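Local coordinates for two-domain protein containing predicted PHP-like metal-dependent phosphoesterase (Bacteroides vulgatus ATCC 8482, PDB 3E38) that is a two-domain, zinc-containing protein with a predicted PHP-like phosphoesterase domain, and possibly acts as a 5'-3' exonuclease on nucleic acids, at residues B[23-28]-B[37-42]. Sequence-based numbering, arbitrary orientation.
With ZN (zinc ion), chain I.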
loop_
_atom_site.group_PDB
_atom_site.type_symbol
_atom_site.label_atom_id
_atom_site.label_comp_id
_atom_site.label_asym_id
_atom_site.label_seq_id
_atom_site.Cartn_x
_atom_site.Cartn_y
_atom_site.Cartn_z
ATOM N N PHE B 23 -25.035 -0.930 10.434
ATOM C CA PHE B 23 -26.094 -0.851 11.448
ATOM C C PHE B 23 -25.713 -1.404 12.810
ATOM O O PHE B 23 -26.569 -1.734 13.619
ATOM C CB PHE B 23 -27.325 -1.608 10.930
ATOM C CG PHE B 23 -27.931 -1.026 9.666
ATOM C CD1 PHE B 23 -28.393 0.278 9.647
ATOM C CD2 PHE B 23 -28.097 -1.800 8.545
ATOM C CE1 PHE B 23 -28.979 0.795 8.541
ATOM C CE2 PHE B 23 -28.683 -1.283 7.414
ATOM C CZ PHE B 23 -29.114 0.014 7.411
ATOM N N HIS B 24 -24.417 -1.538 13.033
ATOM C CA HIS B 24 -23.922 -2.189 14.250
ATOM C C HIS B 24 -22.484 -1.826 14.544
ATOM O O HIS B 24 -21.552 -2.197 13.850
ATOM C CB HIS B 24 -24.035 -3.705 14.061
ATOM C CG HIS B 24 -23.801 -4.513 15.290
ATOM N ND1 HIS B 24 -24.233 -5.818 15.391
ATOM C CD2 HIS B 24 -23.261 -4.200 16.488
ATOM C CE1 HIS B 24 -23.928 -6.292 16.583
ATOM N NE2 HIS B 24 -23.334 -5.335 17.270
HETATM N N MSE B 25 -22.328 -1.056 15.595
HETATM C CA MSE B 25 -21.018 -0.624 16.012
HETATM C C MSE B 25 -21.060 -0.102 17.430
HETATM O O MSE B 25 -22.142 0.150 17.971
HETATM C CB MSE B 25 -20.512 0.443 15.061
HETATM C CG MSE B 25 -21.268 1.725 15.120
HETATM SE SE MSE B 25 -20.764 2.949 13.675
HETATM C CE MSE B 25 -21.262 1.813 12.231
ATOM N N HIS B 26 -19.859 0.130 17.951
ATOM C CA HIS B 26 -19.633 0.516 19.346
ATOM C C HIS B 26 -18.628 1.591 19.622
ATOM O O HIS B 26 -17.720 1.808 18.857
ATOM C CB HIS B 26 -19.205 -0.720 20.120
ATOM C CG HIS B 26 -20.194 -1.833 20.025
ATOM N ND1 HIS B 26 -21.217 -2.007 20.933
ATOM C CD2 HIS B 26 -20.333 -2.808 19.103
ATOM C CE1 HIS B 26 -21.920 -3.072 20.589
ATOM N NE2 HIS B 26 -21.389 -3.585 19.487
ATOM N N SER B 27 -18.876 2.290 20.732
ATOM C CA SER B 27 -18.002 3.366 21.221
ATOM C C SER B 27 -17.657 3.073 22.678
ATOM O O SER B 27 -18.045 2.065 23.219
ATOM C CB SER B 27 -18.627 4.757 21.098
ATOM O OG SER B 27 -19.610 5.056 22.106
ATOM N N VAL B 28 -16.893 3.960 23.282
ATOM C CA VAL B 28 -16.480 3.798 24.663
ATOM C C VAL B 28 -17.667 3.856 25.667
ATOM O O VAL B 28 -17.484 3.695 26.883
ATOM C CB VAL B 28 -15.444 4.933 25.075
ATOM C CG1 VAL B 28 -14.088 4.703 24.416
ATOM C CG2 VAL B 28 -15.997 6.297 24.783
ATOM N N THR B 37 -17.739 10.284 18.138
ATOM C CA THR B 37 -17.662 11.093 16.921
ATOM C C THR B 37 -16.722 10.439 15.890
ATOM O O THR B 37 -16.842 10.593 14.678
ATOM C CB THR B 37 -17.312 12.512 17.234
ATOM O OG1 THR B 37 -16.116 12.543 17.999
ATOM C CG2 THR B 37 -18.469 13.114 18.061
ATOM N N VAL B 38 -15.851 9.600 16.381
ATOM C CA VAL B 38 -14.950 8.907 15.482
ATOM C C VAL B 38 -15.749 8.013 14.553
ATOM O O VAL B 38 -15.365 7.826 13.402
ATOM C CB VAL B 38 -13.951 8.031 16.265
ATOM C CG1 VAL B 38 -13.076 7.213 15.338
ATOM C CG2 VAL B 38 -13.131 8.880 17.154
ATOM N N ARG B 39 -16.848 7.443 15.043
ATOM C CA ARG B 39 -17.598 6.526 14.184
ATOM C C ARG B 39 -18.203 7.276 12.998
ATOM O O ARG B 39 -18.483 6.685 11.941
ATOM C CB ARG B 39 -18.712 5.763 14.915
ATOM C CG ARG B 39 -18.259 4.765 15.973
ATOM C CD ARG B 39 -17.267 3.781 15.405
ATOM N NE ARG B 39 -16.854 2.801 16.404
ATOM C CZ ARG B 39 -15.690 2.150 16.387
ATOM N NH1 ARG B 39 -14.799 2.375 15.422
ATOM N NH2 ARG B 39 -15.416 1.269 17.340
ATOM N N VAL B 40 -18.367 8.578 13.198
ATOM C CA VAL B 40 -19.000 9.437 12.216
ATOM C C VAL B 40 -17.927 9.804 11.212
ATOM O O VAL B 40 -18.185 9.832 10.025
ATOM C CB VAL B 40 -19.695 10.733 12.821
ATOM C CG1 VAL B 40 -20.211 11.639 11.678
ATOM C CG2 VAL B 40 -20.844 10.367 13.814
ATOM N N ASP B 41 -16.739 10.116 11.718
ATOM C CA ASP B 41 -15.593 10.403 10.853
ATOM C C ASP B 41 -15.259 9.236 9.938
ATOM O O ASP B 41 -14.932 9.418 8.772
ATOM C CB ASP B 41 -14.344 10.663 11.660
ATOM C CG ASP B 41 -14.442 11.922 12.477
ATOM O OD1 ASP B 41 -15.136 12.832 11.995
ATOM O OD2 ASP B 41 -13.851 11.960 13.584
ATOM N N GLU B 42 -15.305 8.045 10.510
ATOM C CA GLU B 42 -14.958 6.827 9.773
ATOM C C GLU B 42 -15.944 6.544 8.665
ATOM O O GLU B 42 -15.544 6.204 7.562
ATOM C CB GLU B 42 -14.921 5.635 10.697
ATOM C CG GLU B 42 -13.771 5.703 11.740
ATOM C CD GLU B 42 -13.859 4.562 12.767
ATOM O OE1 GLU B 42 -14.978 4.007 12.984
ATOM O OE2 GLU B 42 -12.821 4.261 13.383
HETATM ZN ZN ZN I . -22.053 -5.652 19.016
HETATM O O HOH W 1 -22.616 -7.681 18.822
#
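The guanidinium of Arg39 meets the carbonyl oxygen of His26 edge-on, near its own plane, and through NH1 takes the Glu42 carboxylate at a different edge. At the shared zinc, His26 NE2 lies in plane at the edge of the His24 ring. NE and NH2 of Arg39 both donate to His26 O at 2.8 Å, a side-on grip of one atom; the bonds are bent (N-H...O 146° from NE). NH1 makes a straighter hydrogen bond, part of a salt bridge, to Glu42 OE1 (2.9 Å), on the syn lone pair. The aliphatic part of Arg39 runs antiparallel alongside selenomethionine Met25, Met25 SE lying 3.7 Å from Arg39 CB; bent at chi2 (-54°), CD beside CA, the chain passes the selenium to the carbonyl. With a leucine here, the His26 carbonyl would probably be freer to shift without its two guanidinium bonds, and Glu42 left without this counter-charge. His26 CB is directed away from the helix, and the ring NE2 binds zinc at 2.2 Å, as does His24 NE2, with Glu93 and Asp194. Helix 36-45 is thus tied to the backbone of the His-x-His metal motif after strand 17-22, a second-shell link that probably steadies His26 at the zinc.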